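Local coordinates for protein kojibiose phosphorylase (Gut metagenome, PDB 6W0P) that belongs to glycoside hydrolase family 65, whose members join an N-terminal beta-sandwich domain to a central (alpha/alpha)6-barrel catalytic domain, at residues D310-R315 with A648-L653; K3-Y8 with D654-N659; L117-G122 with I314-F319; Y14-N19 with E30-L35. All blocks are in the same frame, centred on the assembly; numbering follows the deposited sequence.

The four contacts cluster where the N-terminal beta-rich domain meets the central helical one. Interactions 3 and 4 lie closest, centres about 9 Å apart, and use the neighbouring strands 109-118 and 15-19 of one antiparallel sheet. Interactions 1 and 3, centres about 10 Å apart, share helix 308-324 and its residues Ile314 and Arg315. Interaction 2, its centre about 12 Å from that of interaction 1, continues along the same loop, 648-653 running straight into 654-659. Along the chain, interaction 2 spans the other three; interaction 4 closes first, interaction 3 then ends on the helix where interaction 1 begins. The N-terminal residues, the sheet and the late loop thus converge around helix 308-324.

Interaction 1 of 4, residues D310-R315 with A648-L653; sequences DQQGIR and ATRLDL
Thr649 points at helix 308-324, which probably belongs to the (alpha/alpha)6 barrel of this family 65 protein, and fits against the bare backbone at Gly313. The loop carbonyl Thr649 O comes within 3.2 Å of Gly313 CA, and Thr649 OG1 takes the place a CB on Gly313 would occupy. Thr649 and Asp310 cross at about a right angle: Thr649 OG1 donates to Asp310 OD1 at 2.9 Å, reaching that oxygen on its anti side, while Thr649 CB lies 3.5 Å from Ile314 N. Water 1 ties the same pair together, accepting from Thr649 N and donating to Asp310 OD1; Asp310 OD2 is taken by Trp700. Arg650 folds back at chi2 and chi3, which swings its guanidinium across the extended Gln312 side chain. The amide and guanidinium planes stand 42° apart, yet Gln312 OE1 lies nearly in the guanidinium plane. Arg650 NE forms a salt bridge with Asp654 and NH1 also bonds to Ser309 O, while Arg15 O and Glu10 O accept from Gln312 NE2. Leu653 CD1 covers a guanidinium face near its rim, 4.0 Å from Gly313 CA. The bond from Arg650 NH1 to Gln312 OE1 is 3.1 Å long and almost straight, at 170°.

Interaction 2 of 4, residues K3-Y8 with D654-N659; sequences KIPKRY and DDYNNN
Lys6 turns at chi2 (70°) and again at chi3 (62°), and this double bend curls its ammonium back toward its own backbone at Ile4 and into the loop 654-659. There Lys6 NZ donates to three oxygens: Asp655 O at 2.9 Å, Asn658 OD1 at 2.9 Å and, on its own side, Ile4 O at 2.8 Å. Arg7 is bent at the same two torsions, a shape that lays its guanidinium side-on along Asp654, the two planes 28° apart. Arg7 NE meets Asp654 OD1 at 2.9 Å from above the carboxylate plane, whereas Arg7 NH2 reaches Asp654 OD2, also at 2.9 Å, on the syn side. Arg650 pairs with that OD2 as well, so two guanidinium groups gather round one carboxylate, which probably favours its charged form. Between the bent chains, Lys6 N gives a nearly straight bond of 2.9 Å to Asp654 O. Residues 655-658 form a type I beta turn, closed by Asn658 N bonding to Asp655 O; Lys6 NZ approaches this carbonyl from the opposite face, adding a clasp to the turn. The extended Lys3 chain runs past Tyr656 O to Asn657 of the turn, where Lys3 NZ bonds to Asn657 OD1 at 2.7 Å. The Tyr656 ring takes the peptide between Ile4 and Pro5 on one face, with Pro5 CB 3.7 Å from Tyr656 CZ. Phe647 stacks with the same ring. Water 3 accepts from Ile4 N and donates to Tyr656 O.

Interaction 3 of 4, residues L117-G122 with I314-F319; sequences LDLRSG and IRYCLF
Leu119 and Phe319 make the tight part of this contact between the end of strand 109-118 and helix 308-324. Leu119 CD2 sits over one face of the Phe319 ring, 4.0 Å from its centroid and 27° off the normal, a CH-pi contact. The other methyl, Leu119 CD1, rests on the helix backbone, 3.8 Å from Tyr316 N. With CG anti to the backbone N (chi1 176°), Phe319 reaches out into the turn that follows the strand. Gly122 CA lies at the ring edge, 3.8 Å from Phe319 CZ, and Leu117 CD2 is 3.9 Å from Phe319 CE2. Leu117 CD2 also touches the edge of the Tyr316 ring, 4.1 Å from Tyr316 CE1. No hydrogen bond crosses this apolar core. On the partly exposed side, Asp118 and Arg120 point away from the helix and hold each other: Arg120 NE and NH2 grip the carboxylate side-on, and Arg120 N bonds to Asp118 OD1 in an Asx turn that shapes the bend. Around the contact, Tyr316 OH bonds to Ile32 O at the end of helix 26-32, Tyr297 of helix 282-300 bonds to Leu119 O and packs on Phe319, and strand 15-19 pairs with Leu117.

Interaction 4 of 4, residues Y14-N19 with E30-L35; sequences YRIVEN and ESIFSL
Ile16, on strand 15-19, meets Phe33 just beyond helix 26-32, and its branches lead in two directions. Ile16 CB lies 4.1 Å from both CE2 and CZ of the Phe33 ring. Ile16 CG2, anti to the backbone N, does most of the touching: it is 3.6 Å from Phe33 CZ and 4.0 Å from Phe33 CE1, and reaches 4.2 Å from Ile32 CG2 on the last helical turn. CG1, beside the backbone N (chi1 -46°), turns off instead, carrying CD1 away from Phe33 to helix 308-324, where it packs against Gln312. The two side chains cross at a slant, and the ring also rests against the strand backbone: Phe33 CE2 is 3.5 Å from Ile16 O, and Phe33 CZ is 4.3 Å from Glu18 CB. Glu18 extends its carboxylate away from the ring to a salt bridge with Arg115 and a hydrogen bond with His22. Ile16 pairs through its backbone with Leu117, whose side chain meets Phe33 too. The short helix and the aromatic residue after it thus cover a face of an antiparallel sheet, an apolar helix-on-sheet contact in the N-terminal beta-sandwich domain of family 65, beside helix 308-324 of the helical domain.

Interaction 1 of 4, residues D310-R315 with A648-L653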
# COMPACT_ATOMS: atom_id res chain seq x y z
N ASP A 310 -26.49 -8.84 -32.27
CA ASP A 310 -26.42 -7.44 -31.77
C ASP A 310 -27.82 -6.99 -31.36
O ASP A 310 -27.94 -6.22 -30.42
CB ASP A 310 -25.75 -6.52 -32.79
CG ASP A 310 -24.23 -6.55 -32.75
OD1 ASP A 310 -23.68 -6.88 -31.69
OD2 ASP A 310 -23.62 -6.18 -33.77
N GLN A 311 -28.85 -7.44 -32.06
CA GLN A 311 -30.24 -7.04 -31.71
C GLN A 311 -30.54 -7.56 -30.30
O GLN A 311 -31.07 -6.79 -29.50
CB GLN A 311 -31.26 -7.53 -32.75
CG GLN A 311 -32.69 -7.24 -32.33
CD GLN A 311 -33.00 -5.76 -32.27
OE1 GLN A 311 -33.50 -5.21 -33.25
NE2 GLN A 311 -32.68 -5.10 -31.16
N GLN A 312 -30.21 -8.82 -30.02
CA GLN A 312 -30.41 -9.41 -28.67
C GLN A 312 -29.56 -8.63 -27.68
O GLN A 312 -30.09 -8.24 -26.64
CB GLN A 312 -30.05 -10.89 -28.61
CG GLN A 312 -30.21 -11.50 -27.22
CD GLN A 312 -29.88 -12.98 -27.25
OE1 GLN A 312 -28.84 -13.38 -27.78
NE2 GLN A 312 -30.77 -13.81 -26.71
N GLY A 313 -28.28 -8.43 -27.98
CA GLY A 313 -27.34 -7.75 -27.07
C GLY A 313 -27.85 -6.38 -26.68
O GLY A 313 -28.03 -6.12 -25.44
N ILE A 314 -28.09 -5.51 -27.66
CA ILE A 314 -28.48 -4.11 -27.32
C ILE A 314 -29.76 -4.12 -26.46
O ILE A 314 -29.87 -3.29 -25.54
CB ILE A 314 -28.63 -3.20 -28.55
CG1 ILE A 314 -28.72 -1.75 -28.11
CG2 ILE A 314 -29.81 -3.58 -29.43
CD1 ILE A 314 -27.61 -1.33 -27.18
N ARG A 315 -30.72 -4.99 -26.76
CA ARG A 315 -32.00 -4.98 -26.02
C ARG A 315 -31.74 -5.54 -24.62
O ARG A 315 -32.29 -5.01 -23.65
CB ARG A 315 -33.09 -5.70 -26.82
CG ARG A 315 -34.47 -5.32 -26.31
CD ARG A 315 -35.55 -5.89 -27.18
NE ARG A 315 -35.83 -5.04 -28.32
CZ ARG A 315 -35.81 -5.40 -29.59
NH1 ARG A 315 -35.46 -6.63 -29.95
NH2 ARG A 315 -36.12 -4.49 -30.51
N ALA A 648 -19.44 -4.96 -28.31
CA ALA A 648 -19.97 -4.01 -27.30
C ALA A 648 -21.28 -4.51 -26.67
O ALA A 648 -21.43 -4.30 -25.49
CB ALA A 648 -20.17 -2.65 -27.94
N THR A 649 -22.19 -5.14 -27.44
CA THR A 649 -23.52 -5.58 -26.94
C THR A 649 -23.45 -6.96 -26.27
O THR A 649 -24.50 -7.35 -25.67
CB THR A 649 -24.59 -5.61 -28.03
OG1 THR A 649 -24.37 -6.74 -28.88
CG2 THR A 649 -24.63 -4.34 -28.85
N ARG A 650 -22.29 -7.65 -26.33
CA ARG A 650 -22.14 -9.09 -25.98
C ARG A 650 -21.17 -9.30 -24.81
O ARG A 650 -20.92 -10.47 -24.47
CB ARG A 650 -21.62 -9.88 -27.19
CG ARG A 650 -22.45 -9.74 -28.45
CD ARG A 650 -23.89 -10.19 -28.26
NE ARG A 650 -23.95 -11.57 -27.80
CZ ARG A 650 -25.05 -12.30 -27.77
NH1 ARG A 650 -26.20 -11.79 -28.20
NH2 ARG A 650 -24.99 -13.55 -27.31
N LEU A 651 -20.61 -8.26 -24.20
CA LEU A 651 -19.50 -8.48 -23.25
C LEU A 651 -19.96 -9.44 -22.14
O LEU A 651 -19.19 -10.39 -21.85
CB LEU A 651 -19.00 -7.15 -22.67
CG LEU A 651 -17.70 -7.28 -21.88
CD1 LEU A 651 -16.76 -6.13 -22.20
CD2 LEU A 651 -17.96 -7.31 -20.38
N ASP A 652 -21.14 -9.22 -21.55
CA ASP A 652 -21.69 -10.13 -20.49
C ASP A 652 -22.31 -11.41 -21.10
O ASP A 652 -22.00 -12.52 -20.61
CB ASP A 652 -22.65 -9.37 -19.58
CG ASP A 652 -21.89 -8.39 -18.72
OD1 ASP A 652 -20.92 -8.83 -18.04
OD2 ASP A 652 -22.21 -7.20 -18.76
N LEU A 653 -23.18 -11.30 -22.11
CA LEU A 653 -23.88 -12.52 -22.62
C LEU A 653 -22.86 -13.61 -22.99
O LEU A 653 -23.12 -14.80 -22.70
CB LEU A 653 -24.76 -12.16 -23.81
CG LEU A 653 -25.98 -11.30 -23.48
CD1 LEU A 653 -26.66 -10.88 -24.75
CD2 LEU A 653 -26.98 -12.04 -22.61
O HOH W 1 -21.65 -5.88 -30.07
O HOH W 2 -27.10 -15.38 -27.71

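Interaction 2 of 4, residues K3-Y8 with D654-N659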
# COMPACT_ATOMS: atom_id res chain seq x y z
N LYS A 3 -9.96 -10.94 -26.90
CA LYS A 3 -11.01 -11.60 -26.08
C LYS A 3 -11.96 -12.36 -27.02
O LYS A 3 -12.25 -11.85 -28.12
CB LYS A 3 -11.77 -10.53 -25.30
CG LYS A 3 -10.91 -9.69 -24.38
CD LYS A 3 -11.68 -8.58 -23.74
CE LYS A 3 -10.91 -7.86 -22.65
NZ LYS A 3 -11.71 -6.72 -22.16
N ILE A 4 -12.44 -13.52 -26.58
CA ILE A 4 -13.29 -14.41 -27.41
C ILE A 4 -14.65 -14.62 -26.74
O ILE A 4 -14.80 -14.52 -25.52
CB ILE A 4 -12.58 -15.74 -27.72
CG1 ILE A 4 -12.22 -16.54 -26.46
CG2 ILE A 4 -11.35 -15.49 -28.59
CD1 ILE A 4 -12.22 -18.05 -26.65
N PRO A 5 -15.69 -14.87 -27.57
CA PRO A 5 -17.01 -15.24 -27.06
C PRO A 5 -17.08 -16.69 -26.53
O PRO A 5 -16.50 -17.55 -27.12
CB PRO A 5 -17.91 -15.10 -28.30
CG PRO A 5 -16.98 -15.38 -29.48
CD PRO A 5 -15.64 -14.83 -29.04
N LYS A 6 -17.75 -16.88 -25.40
CA LYS A 6 -18.25 -18.19 -24.91
C LYS A 6 -19.77 -18.17 -25.09
O LYS A 6 -20.51 -17.88 -24.12
CB LYS A 6 -17.82 -18.45 -23.46
CG LYS A 6 -16.37 -18.92 -23.28
CD LYS A 6 -15.32 -17.87 -23.57
CE LYS A 6 -15.42 -16.67 -22.65
NZ LYS A 6 -14.40 -15.65 -22.94
N ARG A 7 -20.20 -18.44 -26.31
CA ARG A 7 -21.61 -18.38 -26.76
C ARG A 7 -22.31 -19.67 -26.32
O ARG A 7 -22.09 -20.70 -26.97
CB ARG A 7 -21.62 -18.23 -28.28
CG ARG A 7 -23.00 -18.37 -28.91
CD ARG A 7 -23.93 -17.27 -28.43
NE ARG A 7 -23.35 -15.97 -28.75
CZ ARG A 7 -23.53 -15.29 -29.89
NH1 ARG A 7 -24.31 -15.76 -30.85
NH2 ARG A 7 -22.93 -14.12 -30.04
N TYR A 8 -23.10 -19.64 -25.24
CA TYR A 8 -23.88 -20.82 -24.78
C TYR A 8 -25.38 -20.49 -24.72
O TYR A 8 -26.15 -21.46 -24.50
CB TYR A 8 -23.40 -21.31 -23.42
CG TYR A 8 -23.81 -20.50 -22.21
CD1 TYR A 8 -23.18 -19.31 -21.90
CD2 TYR A 8 -24.80 -20.93 -21.35
CE1 TYR A 8 -23.52 -18.57 -20.77
CE2 TYR A 8 -25.16 -20.21 -20.22
CZ TYR A 8 -24.52 -19.02 -19.93
OH TYR A 8 -24.86 -18.30 -18.82
N ASP A 654 -21.77 -13.23 -23.65
CA ASP A 654 -20.75 -14.20 -24.13
C ASP A 654 -19.48 -14.09 -23.27
O ASP A 654 -18.45 -14.67 -23.71
CB ASP A 654 -20.48 -14.01 -25.63
CG ASP A 654 -21.72 -14.01 -26.52
OD1 ASP A 654 -22.66 -14.78 -26.23
OD2 ASP A 654 -21.74 -13.24 -27.49
N ASP A 655 -19.50 -13.33 -22.16
CA ASP A 655 -18.46 -13.38 -21.08
C ASP A 655 -17.05 -13.13 -21.64
O ASP A 655 -16.13 -13.95 -21.35
CB ASP A 655 -18.55 -14.73 -20.35
CG ASP A 655 -17.82 -14.85 -19.00
OD1 ASP A 655 -17.36 -13.81 -18.44
OD2 ASP A 655 -17.73 -16.01 -18.50
N TYR A 656 -16.83 -12.06 -22.42
CA TYR A 656 -15.51 -11.76 -23.05
C TYR A 656 -14.42 -11.50 -21.99
O TYR A 656 -13.22 -11.78 -22.32
CB TYR A 656 -15.62 -10.57 -24.03
CG TYR A 656 -16.17 -10.92 -25.39
CD1 TYR A 656 -17.53 -11.08 -25.62
CD2 TYR A 656 -15.32 -11.07 -26.48
CE1 TYR A 656 -18.03 -11.36 -26.88
CE2 TYR A 656 -15.80 -11.35 -27.75
CZ TYR A 656 -17.16 -11.50 -27.95
OH TYR A 656 -17.63 -11.81 -29.19
N ASN A 657 -14.77 -10.97 -20.80
CA ASN A 657 -13.80 -10.65 -19.72
C ASN A 657 -13.55 -11.88 -18.82
O ASN A 657 -12.69 -11.78 -17.91
CB ASN A 657 -14.27 -9.42 -18.92
CG ASN A 657 -14.00 -8.09 -19.60
OD1 ASN A 657 -13.67 -8.04 -20.78
ND2 ASN A 657 -14.11 -7.00 -18.86
N ASN A 658 -14.32 -12.96 -18.99
CA ASN A 658 -14.23 -14.22 -18.21
C ASN A 658 -14.58 -14.01 -16.72
O ASN A 658 -14.33 -14.93 -15.94
CB ASN A 658 -12.86 -14.89 -18.38
CG ASN A 658 -12.68 -15.48 -19.76
OD1 ASN A 658 -13.52 -16.24 -20.25
ND2 ASN A 658 -11.60 -15.11 -20.43
N ASN A 659 -15.23 -12.92 -16.32
CA ASN A 659 -15.62 -12.69 -14.90
C ASN A 659 -17.09 -12.25 -14.80
O ASN A 659 -17.46 -11.63 -13.80
CB ASN A 659 -14.67 -11.68 -14.24
CG ASN A 659 -14.81 -10.29 -14.86
OD1 ASN A 659 -15.36 -10.15 -15.95
ND2 ASN A 659 -14.32 -9.26 -14.18
O HOH W 3 -11.96 -13.61 -23.54
O HOH W 4 -23.95 -16.64 -24.59

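Interaction 3 of 4, residues L117-G122 with I314-F319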
# COMPACT_ATOMS: atom_id res chain seq x y z
N LEU A 117 -35.29 -15.45 -19.71
CA LEU A 117 -35.54 -14.07 -19.23
C LEU A 117 -36.29 -13.38 -20.37
O LEU A 117 -35.78 -13.35 -21.50
CB LEU A 117 -34.20 -13.40 -18.89
CG LEU A 117 -34.27 -11.90 -18.60
CD1 LEU A 117 -35.06 -11.62 -17.34
CD2 LEU A 117 -32.88 -11.30 -18.46
N ASP A 118 -37.51 -12.91 -20.12
CA ASP A 118 -38.29 -12.19 -21.15
C ASP A 118 -38.00 -10.69 -21.02
O ASP A 118 -38.42 -10.07 -20.04
CB ASP A 118 -39.78 -12.51 -21.04
CG ASP A 118 -40.52 -12.15 -22.31
OD1 ASP A 118 -40.20 -11.08 -22.87
OD2 ASP A 118 -41.40 -12.97 -22.73
N LEU A 119 -37.32 -10.11 -22.00
CA LEU A 119 -36.88 -8.69 -21.91
C LEU A 119 -38.08 -7.73 -22.01
O LEU A 119 -37.87 -6.54 -21.73
CB LEU A 119 -35.86 -8.42 -23.00
CG LEU A 119 -34.60 -9.28 -23.00
CD1 LEU A 119 -33.76 -8.92 -24.20
CD2 LEU A 119 -33.79 -9.13 -21.71
N ARG A 120 -39.31 -8.21 -22.29
CA ARG A 120 -40.50 -7.32 -22.41
C ARG A 120 -41.29 -7.26 -21.10
O ARG A 120 -42.17 -6.39 -21.01
CB ARG A 120 -41.39 -7.78 -23.56
CG ARG A 120 -40.64 -7.98 -24.86
CD ARG A 120 -41.38 -8.89 -25.81
NE ARG A 120 -41.42 -10.24 -25.26
CZ ARG A 120 -41.87 -11.29 -25.94
NH1 ARG A 120 -42.33 -11.14 -27.17
NH2 ARG A 120 -41.86 -12.50 -25.39
N SER A 121 -41.00 -8.14 -20.13
CA SER A 121 -41.80 -8.27 -18.88
C SER A 121 -40.90 -8.38 -17.65
O SER A 121 -41.34 -7.99 -16.55
CB SER A 121 -42.73 -9.46 -18.96
OG SER A 121 -42.02 -10.69 -18.98
N GLY A 122 -39.67 -8.84 -17.81
CA GLY A 122 -38.81 -9.16 -16.67
C GLY A 122 -39.27 -10.47 -16.05
O GLY A 122 -38.92 -10.70 -14.92
N ILE A 314 -28.09 -5.51 -27.66
CA ILE A 314 -28.48 -4.11 -27.32
C ILE A 314 -29.76 -4.12 -26.46
O ILE A 314 -29.87 -3.29 -25.54
CB ILE A 314 -28.63 -3.20 -28.55
CG1 ILE A 314 -28.72 -1.75 -28.11
CG2 ILE A 314 -29.81 -3.58 -29.43
CD1 ILE A 314 -27.61 -1.33 -27.18
N ARG A 315 -30.72 -4.99 -26.76
CA ARG A 315 -32.00 -4.98 -26.02
C ARG A 315 -31.74 -5.54 -24.62
O ARG A 315 -32.29 -5.01 -23.65
CB ARG A 315 -33.09 -5.70 -26.82
CG ARG A 315 -34.47 -5.32 -26.31
CD ARG A 315 -35.55 -5.89 -27.18
NE ARG A 315 -35.83 -5.04 -28.32
CZ ARG A 315 -35.81 -5.40 -29.59
NH1 ARG A 315 -35.46 -6.63 -29.95
NH2 ARG A 315 -36.12 -4.49 -30.51
N TYR A 316 -30.83 -6.51 -24.51
CA TYR A 316 -30.41 -7.01 -23.18
C TYR A 316 -29.83 -5.83 -22.39
O TYR A 316 -30.21 -5.65 -21.20
CB TYR A 316 -29.45 -8.20 -23.31
CG TYR A 316 -28.95 -8.67 -21.97
CD1 TYR A 316 -29.74 -9.42 -21.12
CD2 TYR A 316 -27.70 -8.30 -21.52
CE1 TYR A 316 -29.29 -9.82 -19.88
CE2 TYR A 316 -27.22 -8.71 -20.29
CZ TYR A 316 -28.03 -9.46 -19.45
OH TYR A 316 -27.56 -9.81 -18.23
N CYS A 317 -28.90 -5.08 -23.00
CA CYS A 317 -28.21 -3.91 -22.37
C CYS A 317 -29.25 -2.87 -21.92
O CYS A 317 -29.20 -2.43 -20.76
CB CYS A 317 -27.19 -3.27 -23.30
SG CYS A 317 -25.75 -4.31 -23.62
N LEU A 318 -30.19 -2.49 -22.78
CA LEU A 318 -31.26 -1.54 -22.41
C LEU A 318 -32.06 -2.11 -21.22
O LEU A 318 -32.38 -1.35 -20.27
CB LEU A 318 -32.16 -1.22 -23.61
CG LEU A 318 -31.43 -0.58 -24.80
CD1 LEU A 318 -32.42 -0.08 -25.83
CD2 LEU A 318 -30.52 0.55 -24.36
N PHE A 319 -32.35 -3.41 -21.25
CA PHE A 319 -33.13 -4.08 -20.18
C PHE A 319 -32.44 -3.88 -18.83
O PHE A 319 -33.11 -3.48 -17.86
CB PHE A 319 -33.36 -5.55 -20.53
CG PHE A 319 -34.06 -6.32 -19.43
CD1 PHE A 319 -35.44 -6.28 -19.34
CD2 PHE A 319 -33.34 -7.02 -18.49
CE1 PHE A 319 -36.09 -6.96 -18.32
CE2 PHE A 319 -33.99 -7.71 -17.49
CZ PHE A 319 -35.36 -7.67 -17.39

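Interaction 4 of 4, residues Y14-N19 with E30-L35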
# COMPACT_ATOMS: atom_id res chain seq x y z
N TYR A 14 -36.05 -10.75 -28.13
CA TYR A 14 -36.81 -10.25 -26.95
C TYR A 14 -36.61 -11.12 -25.70
O TYR A 14 -37.27 -10.84 -24.69
CB TYR A 14 -38.30 -10.10 -27.27
CG TYR A 14 -38.64 -9.13 -28.37
CD1 TYR A 14 -38.62 -7.75 -28.15
CD2 TYR A 14 -38.98 -9.58 -29.64
CE1 TYR A 14 -38.94 -6.85 -29.17
CE2 TYR A 14 -39.32 -8.70 -30.65
CZ TYR A 14 -39.28 -7.33 -30.42
OH TYR A 14 -39.58 -6.48 -31.44
N ARG A 15 -35.76 -12.15 -25.75
CA ARG A 15 -35.53 -13.06 -24.60
C ARG A 15 -34.08 -13.56 -24.60
O ARG A 15 -33.47 -13.66 -25.67
CB ARG A 15 -36.49 -14.25 -24.66
CG ARG A 15 -37.93 -13.88 -25.01
CD ARG A 15 -38.87 -15.03 -24.68
NE ARG A 15 -38.60 -16.17 -25.53
CZ ARG A 15 -39.12 -17.39 -25.37
NH1 ARG A 15 -39.97 -17.64 -24.38
NH2 ARG A 15 -38.80 -18.34 -26.23
N ILE A 16 -33.57 -13.85 -23.41
CA ILE A 16 -32.33 -14.65 -23.22
C ILE A 16 -32.83 -16.05 -22.86
O ILE A 16 -33.72 -16.16 -21.94
CB ILE A 16 -31.43 -14.04 -22.13
CG1 ILE A 16 -31.25 -12.53 -22.27
CG2 ILE A 16 -30.09 -14.74 -22.11
CD1 ILE A 16 -30.72 -12.08 -23.63
N VAL A 17 -32.36 -17.05 -23.58
CA VAL A 17 -32.78 -18.46 -23.36
C VAL A 17 -31.54 -19.32 -23.15
O VAL A 17 -30.60 -19.23 -23.99
CB VAL A 17 -33.64 -18.98 -24.53
CG1 VAL A 17 -34.05 -20.44 -24.32
CG2 VAL A 17 -34.88 -18.11 -24.68
N GLU A 18 -31.53 -20.11 -22.07
CA GLU A 18 -30.54 -21.21 -21.87
C GLU A 18 -31.26 -22.53 -22.18
O GLU A 18 -32.23 -22.82 -21.51
CB GLU A 18 -29.95 -21.21 -20.46
CG GLU A 18 -28.79 -22.19 -20.29
CD GLU A 18 -28.30 -22.40 -18.86
OE1 GLU A 18 -28.95 -21.89 -17.90
OE2 GLU A 18 -27.23 -23.04 -18.72
N ASN A 19 -30.82 -23.23 -23.22
CA ASN A 19 -31.34 -24.55 -23.65
C ASN A 19 -30.45 -25.61 -22.99
O ASN A 19 -29.27 -25.68 -23.35
CB ASN A 19 -31.31 -24.73 -25.17
CG ASN A 19 -32.55 -24.23 -25.90
OD1 ASN A 19 -33.47 -23.69 -25.28
ND2 ASN A 19 -32.57 -24.39 -27.21
N GLU A 30 -26.56 -17.01 -13.41
CA GLU A 30 -26.99 -16.24 -12.22
C GLU A 30 -26.83 -14.73 -12.49
O GLU A 30 -27.74 -13.94 -12.12
CB GLU A 30 -26.17 -16.61 -10.98
CG GLU A 30 -26.48 -17.97 -10.38
CD GLU A 30 -25.71 -18.29 -9.10
OE1 GLU A 30 -24.72 -17.57 -8.79
OE2 GLU A 30 -26.10 -19.26 -8.41
N SER A 31 -25.70 -14.31 -13.06
CA SER A 31 -25.40 -12.87 -13.26
C SER A 31 -26.29 -12.31 -14.38
O SER A 31 -27.01 -11.33 -14.17
CB SER A 31 -23.93 -12.66 -13.54
OG SER A 31 -23.12 -13.06 -12.44
N ILE A 32 -26.30 -13.00 -15.51
CA ILE A 32 -26.92 -12.55 -16.79
C ILE A 32 -28.42 -12.43 -16.59
O ILE A 32 -29.01 -11.44 -17.07
CB ILE A 32 -26.55 -13.51 -17.93
CG1 ILE A 32 -25.08 -13.36 -18.30
CG2 ILE A 32 -27.49 -13.31 -19.12
CD1 ILE A 32 -24.60 -14.33 -19.36
N PHE A 33 -29.01 -13.41 -15.92
CA PHE A 33 -30.48 -13.54 -15.79
C PHE A 33 -30.98 -12.77 -14.56
O PHE A 33 -32.14 -12.96 -14.20
CB PHE A 33 -30.87 -15.01 -15.75
CG PHE A 33 -30.79 -15.73 -17.07
CD1 PHE A 33 -29.57 -16.14 -17.58
CD2 PHE A 33 -31.94 -16.03 -17.78
CE1 PHE A 33 -29.50 -16.84 -18.79
CE2 PHE A 33 -31.86 -16.68 -19.00
CZ PHE A 33 -30.65 -17.12 -19.49
N SER A 34 -30.13 -11.95 -13.94
CA SER A 34 -30.47 -11.16 -12.73
C SER A 34 -31.69 -10.28 -13.02
O SER A 34 -31.75 -9.66 -14.12
CB SER A 34 -29.31 -10.31 -12.25
OG SER A 34 -28.22 -11.11 -11.80
N LEU A 35 -32.59 -10.17 -12.04
CA LEU A 35 -33.68 -9.17 -12.05
C LEU A 35 -33.28 -8.01 -11.14
O LEU A 35 -32.47 -8.22 -10.20
CB LEU A 35 -34.98 -9.82 -11.56
CG LEU A 35 -35.51 -10.99 -12.39
CD1 LEU A 35 -36.81 -11.52 -11.80
CD2 LEU A 35 -35.71 -10.57 -13.83